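Local coordinates for heavy metal-binding domain-containing protein (Pediococcus pentosaceus, PDB 3QKB), which is of unknown function, though it assembles as a pentamer of sheet-and-helix subunits and possibly binds heavy metals, at residues 20-25 against 80-85; 35-40 against 104-109; 51-56 against 86-91; 57-62 against 98-103. All blocks are in the same frame, centred on the assembly; numbering follows the deposited sequence. Where two conformers were deposited one is given.

Contact 1: 20-25 against 80-85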
loop_
_atom_site.group_PDB
_atom_site.type_symbol
_atom_site.label_atom_id
_atom_site.label_comp_id
_atom_site.label_asym_id
_atom_site.label_seq_id
_atom_site.Cartn_x
_atom_site.Cartn_y
_atom_site.Cartn_z
HETATM N N MSE A 20 0.605 -25.126 -2.441
HETATM C CA MSE A 20 -0.517 -24.384 -1.862
HETATM C C MSE A 20 -0.610 -23.025 -2.549
HETATM O O MSE A 20 0.397 -22.326 -2.648
HETATM C CB MSE A 20 -0.253 -24.202 -0.371
HETATM C CG MSE A 20 -0.997 -23.045 0.284
HETATM SE SE MSE A 20 -1.366 -23.333 2.127
HETATM C CE MSE A 20 -2.196 -25.112 2.059
ATOM N N PHE A 21 -1.816 -22.626 -2.963
ATOM C CA PHE A 21 -1.970 -21.456 -3.853
ATOM C C PHE A 21 -1.873 -20.125 -3.090
ATOM O O PHE A 21 -2.226 -20.042 -1.915
ATOM C CB PHE A 21 -3.269 -21.537 -4.682
ATOM C CG PHE A 21 -4.514 -21.188 -3.921
ATOM C CD1 PHE A 21 -5.218 -22.160 -3.219
ATOM C CD2 PHE A 21 -5.014 -19.888 -3.939
ATOM C CE1 PHE A 21 -6.390 -21.831 -2.523
ATOM C CE2 PHE A 21 -6.171 -19.548 -3.240
ATOM C CZ PHE A 21 -6.858 -20.515 -2.532
ATOM N N ILE A 22 -1.376 -19.099 -3.771
ATOM C CA ILE A 22 -1.302 -17.758 -3.212
ATOM C C ILE A 22 -1.628 -16.730 -4.311
ATOM O O ILE A 22 -1.256 -16.922 -5.464
ATOM C CB ILE A 22 0.087 -17.507 -2.539
ATOM C CG1 ILE A 22 0.107 -16.163 -1.811
ATOM C CG2 ILE A 22 1.224 -17.585 -3.547
ATOM C CD1 ILE A 22 0.847 -16.197 -0.466
ATOM N N THR A 23 -2.363 -15.675 -3.951
ATOM C CA THR A 23 -2.786 -14.639 -4.908
ATOM C C THR A 23 -2.908 -13.248 -4.254
ATOM O O THR A 23 -3.241 -13.120 -3.073
ATOM C CB THR A 23 -4.135 -15.007 -5.570
ATOM O OG1 THR A 23 -4.578 -13.950 -6.424
ATOM C CG2 THR A 23 -5.185 -15.250 -4.522
ATOM N N THR A 24 -2.633 -12.219 -5.049
ATOM C CA THR A 24 -2.748 -10.813 -4.630
ATOM C C THR A 24 -4.180 -10.351 -4.435
ATOM O O THR A 24 -4.450 -9.529 -3.566
ATOM C CB THR A 24 -2.086 -9.882 -5.658
ATOM O OG1 THR A 24 -0.667 -9.971 -5.504
ATOM C CG2 THR A 24 -2.517 -8.447 -5.447
ATOM N N GLU A 25 -5.084 -10.863 -5.264
ATOM C CA GLU A 25 -6.487 -10.484 -5.227
ATOM C C GLU A 25 -7.305 -11.610 -4.601
ATOM O O GLU A 25 -6.747 -12.593 -4.128
ATOM C CB GLU A 25 -6.959 -10.138 -6.651
ATOM C CG GLU A 25 -6.219 -8.939 -7.284
ATOM C CD GLU A 25 -6.440 -7.639 -6.519
ATOM O OE1 GLU A 25 -7.609 -7.223 -6.385
ATOM O OE2 GLU A 25 -5.449 -7.048 -6.032
ATOM N N ILE A 80 -5.393 -15.700 -0.002
ATOM C CA ILE A 80 -5.849 -14.611 -0.877
ATOM C C ILE A 80 -5.455 -13.265 -0.291
ATOM O O ILE A 80 -5.144 -13.161 0.918
ATOM C CB ILE A 80 -7.364 -14.671 -1.135
ATOM C CG1 ILE A 80 -8.197 -14.386 0.139
ATOM C CG2 ILE A 80 -7.710 -16.016 -1.696
ATOM C CD1 ILE A 80 -9.691 -14.269 -0.139
ATOM N N GLY A 81 -5.482 -12.235 -1.140
ATOM C CA GLY A 81 -5.298 -10.863 -0.690
ATOM C C GLY A 81 -3.884 -10.532 -0.258
ATOM O O GLY A 81 -3.709 -9.673 0.586
ATOM N N LEU A 82 -2.872 -11.202 -0.830
ATOM C CA LEU A 82 -1.481 -10.936 -0.462
ATOM C C LEU A 82 -1.103 -9.495 -0.768
ATOM O O LEU A 82 -1.417 -8.976 -1.844
ATOM C CB LEU A 82 -0.519 -11.871 -1.204
ATOM C CG LEU A 82 1.001 -11.718 -0.956
ATOM C CD1 LEU A 82 1.358 -11.886 0.516
ATOM C CD2 LEU A 82 1.765 -12.709 -1.832
ATOM N N LYS A 83 -0.471 -8.853 0.209
ATOM C CA LYS A 83 0.267 -7.606 0.002
ATOM C C LYS A 83 1.634 -7.701 0.682
ATOM O O LYS A 83 1.845 -8.544 1.567
ATOM C CB LYS A 83 -0.499 -6.415 0.565
ATOM C CG LYS A 83 -1.872 -6.182 -0.051
ATOM C CD LYS A 83 -1.843 -5.775 -1.561
ATOM C CE LYS A 83 -3.267 -5.828 -2.217
ATOM N NZ LYS A 83 -4.153 -7.069 -1.864
ATOM N N TYR A 84 2.549 -6.836 0.246
ATOM C CA TYR A 84 3.874 -6.706 0.834
ATOM C C TYR A 84 4.132 -5.261 1.217
ATOM O O TYR A 84 3.905 -4.367 0.409
ATOM C CB TYR A 84 4.944 -7.057 -0.166
ATOM C CG TYR A 84 4.994 -8.468 -0.660
ATOM C CD1 TYR A 84 5.263 -9.511 0.195
ATOM C CD2 TYR A 84 4.906 -8.740 -2.018
ATOM C CE1 TYR A 84 5.394 -10.823 -0.289
ATOM C CE2 TYR A 84 5.021 -10.016 -2.508
ATOM C CZ TYR A 84 5.263 -11.058 -1.658
ATOM O OH TYR A 84 5.371 -12.319 -2.199
ATOM N N ASN A 85 4.646 -5.036 2.418
ATOM C CA ASN A 85 5.312 -3.779 2.756
ATOM C C ASN A 85 6.814 -4.014 2.705
ATOM O O ASN A 85 7.277 -5.108 3.053
ATOM C CB ASN A 85 4.899 -3.295 4.153
ATOM C CG ASN A 85 3.412 -2.993 4.260
ATOM O OD1 ASN A 85 2.660 -3.113 3.276
ATOM N ND2 ASN A 85 2.978 -2.589 5.452
#
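Thr23 meets Leu82 where the short strand 21-22, outermost within the chain and parallel to strand 78-91, gives way to a turn at the margin of the mixed sheet of this beta/alpha subunit. Thr23 O accepts Leu82 N at 3.0 Å, nearly straight at 170°, and backbone bonds from Phe21 and Thr23 to Ile79 extend the pairing. Gly81 turns the corner with a positive phi, which favours glycine, and its N reaches Glu25 O at 3.3 Å from well above the carbonyl plane.

The packing is closest on the buried side. The first torsion of Leu82 (chi1 179°) swings its branch away from its own N and toward Ile22, so that CD2 meets Ile22 CG1 at 3.8 Å; both side chains also touch helix 56-73, at Leu67 and Lys68. Thr23 CG2 lies alongside Ile80 CG2, 3.9 Å away, and Thr24 N bonds to Thr105 OG1 of the second subunit.

The partly exposed ends are looser. Phe21 meets Ile80 at its ring edge, CE2 standing 4.2 Å from Ile80 CG2. Glu25 OE2 remains 4.4 Å from Lys83 NZ, beyond a salt bridge, although that amine also has a long, weak ion pair with Glu25 of the third subunit.

A methionine in place of Lys83 would probably leave the Thr24 carbonyl without this donor and the nearby glutamates without a countercharge. The lysine chain, bent at its second and fourth torsions, brings NZ to Thr24 O at 3.0 Å, in the carbonyl plane and at 158° to the C=O bond.

Contact 2: 35-40 against 104-109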
loop_
_atom_site.group_PDB
_atom_site.type_symbol
_atom_site.label_atom_id
_atom_site.label_comp_id
_atom_site.label_asym_id
_atom_site.label_seq_id
_atom_site.Cartn_x
_atom_site.Cartn_y
_atom_site.Cartn_z
ATOM N N ASP A 35 -8.063 -17.264 8.904
ATOM C CA ASP A 35 -7.488 -16.089 9.610
ATOM C C ASP A 35 -6.623 -15.262 8.666
ATOM O O ASP A 35 -6.230 -15.749 7.605
ATOM C CB ASP A 35 -6.619 -16.544 10.809
ATOM C CG ASP A 35 -6.556 -15.507 11.961
ATOM O OD1 ASP A 35 -6.844 -14.304 11.771
ATOM O OD2 ASP A 35 -6.188 -15.916 13.072
ATOM N N VAL A 36 -6.333 -14.018 9.059
ATOM C CA VAL A 36 -5.268 -13.215 8.425
ATOM C C VAL A 36 -3.933 -13.572 9.051
ATOM O O VAL A 36 -3.851 -13.721 10.262
ATOM C CB VAL A 36 -5.499 -11.706 8.593
ATOM C CG1 VAL A 36 -4.322 -10.934 8.062
ATOM C CG2 VAL A 36 -6.776 -11.285 7.889
ATOM N N VAL A 37 -2.900 -13.718 8.225
ATOM C CA VAL A 37 -1.554 -14.073 8.692
ATOM C C VAL A 37 -0.545 -13.099 8.150
ATOM O O VAL A 37 -0.755 -12.500 7.121
ATOM C CB VAL A 37 -1.131 -15.495 8.264
ATOM C CG1 VAL A 37 -1.952 -16.546 9.007
ATOM C CG2 VAL A 37 -1.235 -15.655 6.747
ATOM N N GLU A 38 0.562 -12.963 8.874
ATOM C CA GLU A 38 1.652 -12.045 8.535
ATOM C C GLU A 38 3.021 -12.735 8.748
ATOM O O GLU A 38 3.171 -13.585 9.635
ATOM C CB GLU A 38 1.607 -10.783 9.395
ATOM C CG GLU A 38 0.233 -10.163 9.551
ATOM C CD GLU A 38 -0.616 -10.759 10.680
ATOM O OE1 GLU A 38 -0.088 -11.492 11.577
ATOM O OE2 GLU A 38 -1.830 -10.474 10.661
ATOM N N ALA A 39 4.002 -12.338 7.946
ATOM C CA ALA A 39 5.370 -12.794 8.086
ATOM C C ALA A 39 6.273 -11.622 7.770
ATOM O O ALA A 39 5.913 -10.775 6.940
ATOM C CB ALA A 39 5.640 -13.943 7.140
ATOM N N THR A 40 7.404 -11.544 8.476
ATOM C CA THR A 40 8.456 -10.573 8.198
ATOM C C THR A 40 9.764 -11.346 7.912
ATOM O O THR A 40 10.059 -12.364 8.563
ATOM C CB THR A 40 8.649 -9.590 9.394
ATOM O OG1 THR A 40 7.418 -8.896 9.655
ATOM C CG2 THR A 40 9.756 -8.587 9.119
ATOM N N GLY A 104 -1.669 -11.641 4.328
ATOM C CA GLY A 104 -2.807 -12.086 3.511
ATOM C C GLY A 104 -3.832 -12.869 4.302
ATOM O O GLY A 104 -3.665 -13.066 5.502
ATOM N N THR A 105 -4.895 -13.303 3.631
ATOM C CA THR A 105 -5.986 -14.022 4.289
ATOM C C THR A 105 -5.959 -15.499 3.925
ATOM O O THR A 105 -6.066 -15.841 2.758
ATOM C CB THR A 105 -7.340 -13.423 3.903
ATOM O OG1 THR A 105 -7.311 -12.013 4.144
ATOM C CG2 THR A 105 -8.458 -14.058 4.721
ATOM N N VAL A 106 -5.824 -16.365 4.929
ATOM C CA VAL A 106 -5.843 -17.803 4.716
ATOM C C VAL A 106 -7.288 -18.265 4.619
ATOM O O VAL A 106 -8.074 -17.984 5.524
ATOM C CB VAL A 106 -5.190 -18.549 5.860
ATOM C CG1 VAL A 106 -5.287 -20.056 5.629
ATOM C CG2 VAL A 106 -3.744 -18.126 5.997
ATOM N N ILE A 107 -7.624 -18.979 3.530
ATOM C CA ILE A 107 -8.987 -19.473 3.275
ATOM C C ILE A 107 -9.026 -20.994 3.093
ATOM O O ILE A 107 -7.980 -21.634 2.901
ATOM C CB ILE A 107 -9.644 -18.761 2.048
ATOM C CG1 ILE A 107 -8.858 -18.983 0.746
ATOM C CG2 ILE A 107 -9.751 -17.282 2.299
ATOM C CD1 ILE A 107 -9.627 -18.518 -0.489
ATOM N N LEU A 108 -10.244 -21.549 3.178
ATOM C CA LEU A 108 -10.547 -22.967 2.901
ATOM C C LEU A 108 -11.727 -23.018 1.913
ATOM O O LEU A 108 -12.786 -22.443 2.183
ATOM C CB LEU A 108 -10.913 -23.692 4.205
ATOM C CG LEU A 108 -11.164 -25.222 4.195
ATOM C CD1 LEU A 108 -9.961 -26.032 3.696
ATOM C CD2 LEU A 108 -11.559 -25.706 5.590
ATOM N N ILE A 109 -11.539 -23.717 0.788
ATOM C CA ILE A 109 -12.520 -23.742 -0.324
ATOM C C ILE A 109 -13.753 -24.610 0.089
ATOM O O ILE A 109 -13.619 -25.438 0.982
ATOM C CB ILE A 109 -11.838 -24.262 -1.638
ATOM C CG1 ILE A 109 -10.611 -23.405 -1.993
ATOM C CG2 ILE A 109 -12.800 -24.270 -2.819
#
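Asp35 pairs with Val106 through one firm and one weak backbone bond. Its O accepts Val106 N at 2.8 Å, whereas its own N reaches Val106 O at a weak 3.5 Å. The aspartate side chain turns back on its own strand, where OD1 takes a weak, bent bond from Val36 N.

Val36 comes next and forms a non-hydrogen-bonded pair with Thr105. Its CG2 passes 3.9 Å from Thr105 OG1, but that hydroxyl finds its main polar partner in Thr24 N of the third subunit. Val36 CA supplies a C-H contact to Gly104 O at 3.3 Å.

At Val37 the regular exchange returns: Val37 N bonds to Gly104 O at 2.9 Å, and Gly104 N answers to Val37 O at 3.1 Å. Val37 CG2 meets Val106 CG2 diagonally at 3.6 Å. Val106 holds its CG1 on the side opposite its own N (chi1 177°), which turns CG2 to this partner. The two valines lie on the sheet face packed by helix 56-73, touching Leu67 and Ala71 respectively.

Further along, the pairing continues between Ala39 and Gly102. With the strand directions 133° apart, this is a strongly twisted antiparallel pairing, in which strand 31-44, outermost within the chain, borders the sheet of a beta/alpha-propeller subunit.

Contact 3: 51-56 against 86-91; sequences DKYNMF and TEVVEV
Phe56 and Val88 meet where the segment leading into helix 56-73 comes down on strand 78-91, and they show how aromatic edges can seat a helix start on a sheet. From a CB directed toward the strand, the phenylalanine ring reaches out beside Thr86, whose methyl meets it obliquely. CD1 comes first, 4.0 Å from Thr86 CG2, and CE1 follows at 3.7 Å from the same methyl. At the tip, CZ stands 3.6 Å from Glu87 O, near the plane of the ring. On the far edge, CE2 approaches Val88 CG2 at 3.9 Å, again in plane.

Tyr53 approaches the same valine about at a right angle, its CE1 lying 4.0 Å from Val88 CG1, at the ring edge. The two aromatics are tied together by the backbone bond from Phe56 N to Tyr53 O, 3.0 Å long. Their rings also reach the second subunit, Phe56 meeting His101 and Tyr53 meeting Phe97 there, while Thr86 OG1 bonds to Glu87 of that subunit.

Across the two segments the touching groups are methyls, ring edges and one carbonyl. The fit therefore probably rests largely on shape and the burial of apolar groups, with polar ties directed elsewhere.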
loop_
_atom_site.group_PDB
_atom_site.type_symbol
_atom_site.label_atom_id
_atom_site.label_comp_id
_atom_site.label_asym_id
_atom_site.label_seq_id
_atom_site.Cartn_x
_atom_site.Cartn_y
_atom_site.Cartn_z
ATOM N N ASP A 51 24.093 -0.742 -2.726
ATOM C CA ASP A 51 23.359 -0.617 -4.002
ATOM C C ASP A 51 22.566 -1.873 -4.429
ATOM O O ASP A 51 21.882 -1.829 -5.438
ATOM C CB ASP A 51 24.318 -0.179 -5.130
ATOM C CG ASP A 51 25.400 -1.192 -5.416
ATOM O OD1 ASP A 51 25.829 -1.885 -4.472
ATOM O OD2 ASP A 51 25.847 -1.270 -6.575
ATOM N N LYS A 52 22.614 -2.957 -3.650
ATOM C CA LYS A 52 22.156 -4.286 -4.121
ATOM C C LYS A 52 20.697 -4.528 -3.764
ATOM O O LYS A 52 20.384 -5.424 -2.976
ATOM C CB LYS A 52 23.021 -5.404 -3.514
ATOM C CG LYS A 52 24.513 -5.306 -3.795
ATOM C CD LYS A 52 24.869 -5.647 -5.249
ATOM C CE LYS A 52 26.391 -5.805 -5.427
ATOM N NZ LYS A 52 27.207 -4.632 -4.947
ATOM N N TYR A 53 19.790 -3.745 -4.351
ATOM C CA TYR A 53 18.351 -3.860 -4.015
ATOM C C TYR A 53 17.696 -5.099 -4.624
ATOM O O TYR A 53 16.675 -5.537 -4.132
ATOM C CB TYR A 53 17.610 -2.530 -4.296
ATOM C CG TYR A 53 18.212 -1.458 -3.424
ATOM C CD1 TYR A 53 17.947 -1.429 -2.045
ATOM C CD2 TYR A 53 19.184 -0.592 -3.919
ATOM C CE1 TYR A 53 18.571 -0.517 -1.203
ATOM C CE2 TYR A 53 19.807 0.339 -3.080
ATOM C CZ TYR A 53 19.486 0.364 -1.723
ATOM O OH TYR A 53 20.116 1.259 -0.904
ATOM N N ASN A 54 18.341 -5.711 -5.625
ATOM C CA ASN A 54 18.047 -7.094 -6.106
ATOM C C ASN A 54 17.963 -8.151 -5.006
ATOM O O ASN A 54 17.350 -9.201 -5.171
ATOM C CB ASN A 54 19.114 -7.544 -7.142
ATOM C CG ASN A 54 20.557 -7.502 -6.580
ATOM O OD1 ASN A 54 21.116 -6.425 -6.358
ATOM N ND2 ASN A 54 21.149 -8.675 -6.363
HETATM N N MSE A 55 18.631 -7.887 -3.884
HETATM C CA MSE A 55 18.607 -8.800 -2.755
HETATM C C MSE A 55 17.293 -8.864 -2.011
HETATM O O MSE A 55 17.129 -9.751 -1.167
HETATM C CB MSE A 55 19.733 -8.467 -1.777
HETATM C CG MSE A 55 21.118 -8.841 -2.329
HETATM SE SE MSE A 55 22.377 -8.646 -0.947
HETATM C CE MSE A 55 22.672 -10.524 -0.519
ATOM N N PHE A 56 16.364 -7.935 -2.296
ATOM C CA PHE A 56 14.967 -8.090 -1.880
ATOM C C PHE A 56 14.307 -9.358 -2.429
ATOM O O PHE A 56 13.377 -9.859 -1.819
ATOM C CB PHE A 56 14.101 -6.881 -2.300
ATOM C CG PHE A 56 14.042 -5.781 -1.286
ATOM C CD1 PHE A 56 13.152 -5.853 -0.245
ATOM C CD2 PHE A 56 14.866 -4.656 -1.385
ATOM C CE1 PHE A 56 13.076 -4.826 0.697
ATOM C CE2 PHE A 56 14.802 -3.624 -0.458
ATOM C CZ PHE A 56 13.917 -3.700 0.582
ATOM N N THR A 86 7.567 -2.990 2.293
ATOM C CA THR A 86 9.027 -3.023 2.259
ATOM C C THR A 86 9.614 -1.810 2.977
ATOM O O THR A 86 9.037 -0.718 2.936
ATOM C CB THR A 86 9.552 -3.054 0.809
ATOM O OG1 THR A 86 8.821 -2.119 0.005
ATOM C CG2 THR A 86 9.398 -4.416 0.219
ATOM N N GLU A 87 10.760 -2.007 3.640
ATOM C CA GLU A 87 11.585 -0.883 4.163
ATOM C C GLU A 87 13.055 -1.087 3.888
ATOM O O GLU A 87 13.532 -2.238 3.860
ATOM C CB GLU A 87 11.421 -0.720 5.676
ATOM C CG GLU A 87 10.016 -0.314 6.153
ATOM C CD GLU A 87 9.147 -1.488 6.536
ATOM O OE1 GLU A 87 9.614 -2.370 7.295
ATOM O OE2 GLU A 87 7.988 -1.514 6.108
ATOM N N VAL A 88 13.769 0.021 3.673
ATOM C CA VAL A 88 15.221 0.037 3.651
ATOM C C VAL A 88 15.669 0.817 4.856
ATOM O O VAL A 88 15.517 2.037 4.900
ATOM C CB VAL A 88 15.772 0.658 2.367
ATOM C CG1 VAL A 88 17.329 0.681 2.374
ATOM C CG2 VAL A 88 15.255 -0.112 1.180
ATOM N N VAL A 89 16.204 0.098 5.848
ATOM C CA VAL A 89 16.542 0.666 7.146
ATOM C C VAL A 89 17.998 1.118 7.143
ATOM O O VAL A 89 18.880 0.354 6.755
ATOM C CB VAL A 89 16.309 -0.337 8.296
ATOM C CG1 VAL A 89 16.668 0.294 9.582
ATOM C CG2 VAL A 89 14.848 -0.807 8.325
ATOM N N GLU A 90 18.225 2.368 7.555
ATOM C CA GLU A 90 19.543 2.986 7.512
ATOM C C GLU A 90 20.149 2.952 8.920
ATOM O O GLU A 90 19.420 3.094 9.888
ATOM C CB GLU A 90 19.457 4.423 6.983
ATOM C CG GLU A 90 19.096 4.524 5.479
ATOM C CD GLU A 90 18.358 5.839 5.081
ATOM O OE1 GLU A 90 18.575 6.894 5.740
ATOM O OE2 GLU A 90 17.548 5.803 4.102
ATOM N N VAL A 91 21.451 2.705 9.025
ATOM C CA VAL A 91 22.198 2.831 10.265
ATOM C C VAL A 91 23.421 3.704 10.004
ATOM O O VAL A 91 24.208 3.405 9.108
ATOM C CB VAL A 91 22.667 1.463 10.746
ATOM C CG1 VAL A 91 23.600 1.583 11.989
ATOM C CG2 VAL A 91 21.449 0.582 11.016
#

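Contact 4: 57-62 against 98-103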
loop_
_atom_site.group_PDB
_atom_site.type_symbol
_atom_site.label_atom_id
_atom_site.label_comp_id
_atom_site.label_asym_id
_atom_site.label_seq_id
_atom_site.Cartn_x
_atom_site.Cartn_y
_atom_site.Cartn_z
ATOM N N ASP A 57 14.750 -9.841 -3.587
ATOM C CA ASP A 57 14.152 -11.032 -4.213
ATOM C C ASP A 57 14.023 -12.207 -3.227
ATOM O O ASP A 57 12.923 -12.746 -3.029
ATOM C CB ASP A 57 14.973 -11.462 -5.450
ATOM C CG ASP A 57 14.816 -10.480 -6.667
ATOM O OD1 ASP A 57 14.006 -9.479 -6.619
ATOM O OD2 ASP A 57 15.524 -10.736 -7.675
ATOM N N GLN A 58 15.140 -12.523 -2.570
ATOM C CA GLN A 58 15.213 -13.536 -1.493
ATOM C C GLN A 58 14.134 -13.372 -0.452
ATOM O O GLN A 58 13.541 -14.351 0.002
ATOM C CB GLN A 58 16.520 -13.422 -0.696
ATOM C CG GLN A 58 17.806 -13.508 -1.434
ATOM C CD GLN A 58 18.929 -12.978 -0.596
ATOM O OE1 GLN A 58 19.762 -12.190 -1.071
ATOM N NE2 GLN A 58 18.951 -13.376 0.678
ATOM N N LEU A 59 13.978 -12.128 -0.003
ATOM C CA LEU A 59 13.163 -11.808 1.147
ATOM C C LEU A 59 11.686 -12.002 0.833
ATOM O O LEU A 59 10.940 -12.496 1.669
ATOM C CB LEU A 59 13.444 -10.371 1.619
ATOM C CG LEU A 59 14.844 -10.064 2.159
ATOM C CD1 LEU A 59 14.961 -8.596 2.433
ATOM C CD2 LEU A 59 15.153 -10.851 3.420
ATOM N N PHE A 60 11.269 -11.630 -0.374
ATOM C CA PHE A 60 9.907 -11.917 -0.820
ATOM C C PHE A 60 9.632 -13.426 -0.817
ATOM O O PHE A 60 8.581 -13.842 -0.339
ATOM C CB PHE A 60 9.634 -11.359 -2.223
ATOM C CG PHE A 60 9.548 -9.859 -2.286
ATOM C CD1 PHE A 60 8.535 -9.181 -1.624
ATOM C CD2 PHE A 60 10.470 -9.121 -3.035
ATOM C CE1 PHE A 60 8.452 -7.778 -1.673
ATOM C CE2 PHE A 60 10.387 -7.726 -3.097
ATOM C CZ PHE A 60 9.372 -7.056 -2.415
ATOM N N ASP A 61 10.569 -14.227 -1.348
ATOM C CA ASP A 61 10.441 -15.698 -1.334
ATOM C C ASP A 61 10.310 -16.233 0.073
ATOM O O ASP A 61 9.429 -17.054 0.343
ATOM C CB ASP A 61 11.641 -16.387 -2.013
ATOM C CG ASP A 61 11.415 -16.663 -3.505
ATOM O OD1 ASP A 61 10.620 -15.942 -4.161
ATOM O OD2 ASP A 61 12.063 -17.607 -4.031
ATOM N N GLU A 62 11.185 -15.754 0.965
ATOM C CA GLU A 62 11.188 -16.173 2.376
ATOM C C GLU A 62 9.883 -15.789 3.058
ATOM O O GLU A 62 9.306 -16.594 3.763
ATOM C CB GLU A 62 12.387 -15.565 3.134
ATOM C CG GLU A 62 12.670 -16.179 4.557
ATOM C CD GLU A 62 13.737 -15.381 5.357
ATOM O OE1 GLU A 62 14.882 -15.256 4.846
ATOM O OE2 GLU A 62 13.422 -14.877 6.479
ATOM N N LEU A 98 17.466 -4.636 4.776
ATOM C CA LEU A 98 16.335 -4.730 3.879
ATOM C C LEU A 98 15.286 -5.593 4.584
ATOM O O LEU A 98 15.586 -6.653 5.057
ATOM C CB LEU A 98 16.760 -5.358 2.547
ATOM C CG LEU A 98 17.900 -4.669 1.769
ATOM C CD1 LEU A 98 18.112 -5.322 0.385
ATOM C CD2 LEU A 98 17.656 -3.153 1.631
ATOM N N VAL A 99 14.063 -5.099 4.662
ATOM C CA VAL A 99 12.980 -5.745 5.391
ATOM C C VAL A 99 11.757 -5.862 4.467
ATOM O O VAL A 99 11.378 -4.876 3.830
ATOM C CB VAL A 99 12.591 -4.897 6.621
ATOM C CG1 VAL A 99 11.402 -5.552 7.427
ATOM C CG2 VAL A 99 13.834 -4.638 7.485
ATOM N N VAL A 100 11.197 -7.071 4.368
ATOM C CA VAL A 100 9.889 -7.310 3.747
ATOM C C VAL A 100 8.894 -7.769 4.816
ATOM O O VAL A 100 9.247 -8.587 5.679
ATOM C CB VAL A 100 9.973 -8.398 2.654
ATOM C CG1 VAL A 100 8.560 -8.866 2.243
ATOM C CG2 VAL A 100 10.724 -7.876 1.464
ATOM N N HIS A 101 7.673 -7.232 4.769
ATOM C CA HIS A 101 6.538 -7.810 5.482
ATOM C C HIS A 101 5.560 -8.298 4.466
ATOM O O HIS A 101 5.182 -7.539 3.585
ATOM C CB HIS A 101 5.842 -6.763 6.336
ATOM C CG HIS A 101 6.777 -5.896 7.086
ATOM N ND1 HIS A 101 7.418 -6.323 8.225
ATOM C CD2 HIS A 101 7.212 -4.639 6.846
ATOM C CE1 HIS A 101 8.214 -5.364 8.652
ATOM N NE2 HIS A 101 8.110 -4.334 7.832
ATOM N N GLY A 102 5.138 -9.551 4.591
ATOM C CA GLY A 102 4.058 -10.111 3.758
ATOM C C GLY A 102 2.839 -10.407 4.613
ATOM O O GLY A 102 2.986 -10.859 5.756
ATOM N N TYR A 103 1.644 -10.160 4.082
ATOM C CA TYR A 103 0.427 -10.572 4.778
ATOM C C TYR A 103 -0.704 -10.868 3.836
ATOM O O TYR A 103 -0.694 -10.434 2.691
ATOM C CB TYR A 103 -0.001 -9.523 5.798
ATOM C CG TYR A 103 -0.438 -8.192 5.217
ATOM C CD1 TYR A 103 0.496 -7.215 4.879
ATOM C CD2 TYR A 103 -1.775 -7.890 5.055
ATOM C CE1 TYR A 103 0.101 -5.958 4.358
ATOM C CE2 TYR A 103 -2.189 -6.637 4.528
ATOM C CZ TYR A 103 -1.240 -5.685 4.174
ATOM O OH TYR A 103 -1.648 -4.453 3.667
#
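Leu59 O, on the helical turn that packs against Leu98 and Val100, is held by a hydrogen bond with Ser41 OG of strand 31-44, and this turn sets Leu59 and Phe60 against Val100. The case shows a helix resting on a strand mainly by alternate residues: Leu98 and Val100 point to the helix, while Val99 and His101 point away.

Leu59 is the central wedge. Its CB meets Val100 CG2 at 3.7 Å, and farther out its CD1 reaches Leu98 CB at 3.7 Å and also lies against the Leu98 carbonyl, the two leucine side chains crossing at about a right angle.

Phe60 starts away from the strand, yet its ring swings back. With CG anti to the carbonyl carbon (chi1 -70°), the ring turns one face to Val100. The CG2 methyl sits over that face in a CH-pi contact, 4.1 Å from the Phe60 ring centroid and 18° off the normal, while Val100 CG1 lies 3.9 Å from Phe60 CD1 at the rim. The same ring makes an edge-to-face contact with Tyr84.

Cutting Phe60 back to an alanine is likely to open a gap beside Val100 and take from the Tyr84 ring its edge-to-face partner at this position.

The axes of segments 57-62 and 98-103 approach to 8.2 Å, and their directions differ by 29°. Strand 94-109 lies between strands 78-91 and 31-44, with backbone bonds from Val99 to Glu87 and from Val100 to Ser41. Helix 56-73 packs on one face of the sheet, while on the other Val99 and His101 meet Tyr53 and Phe56 of the third subunit.

The four contacts trace one principle, a sheet built by strand pairing and backed by a helix. Contacts 1 and 3 share strand 78-91 yet lie on opposite sides of the chain's centre, their centres about 22 Å apart; contacts 2 and 4 share strand 94-109, with centres about 16 Å apart. Along the chain, contacts 3 and 4 are both nested inside the loop closed by contact 2, while the segments of contact 1 alternate with those of the others. Contacts 3 and 4, about 11 Å apart between centres, join through Glu87 and His101. All four also touch neighbouring copies, and several of the same residues serve both the subunit fold and the contacts between subunits.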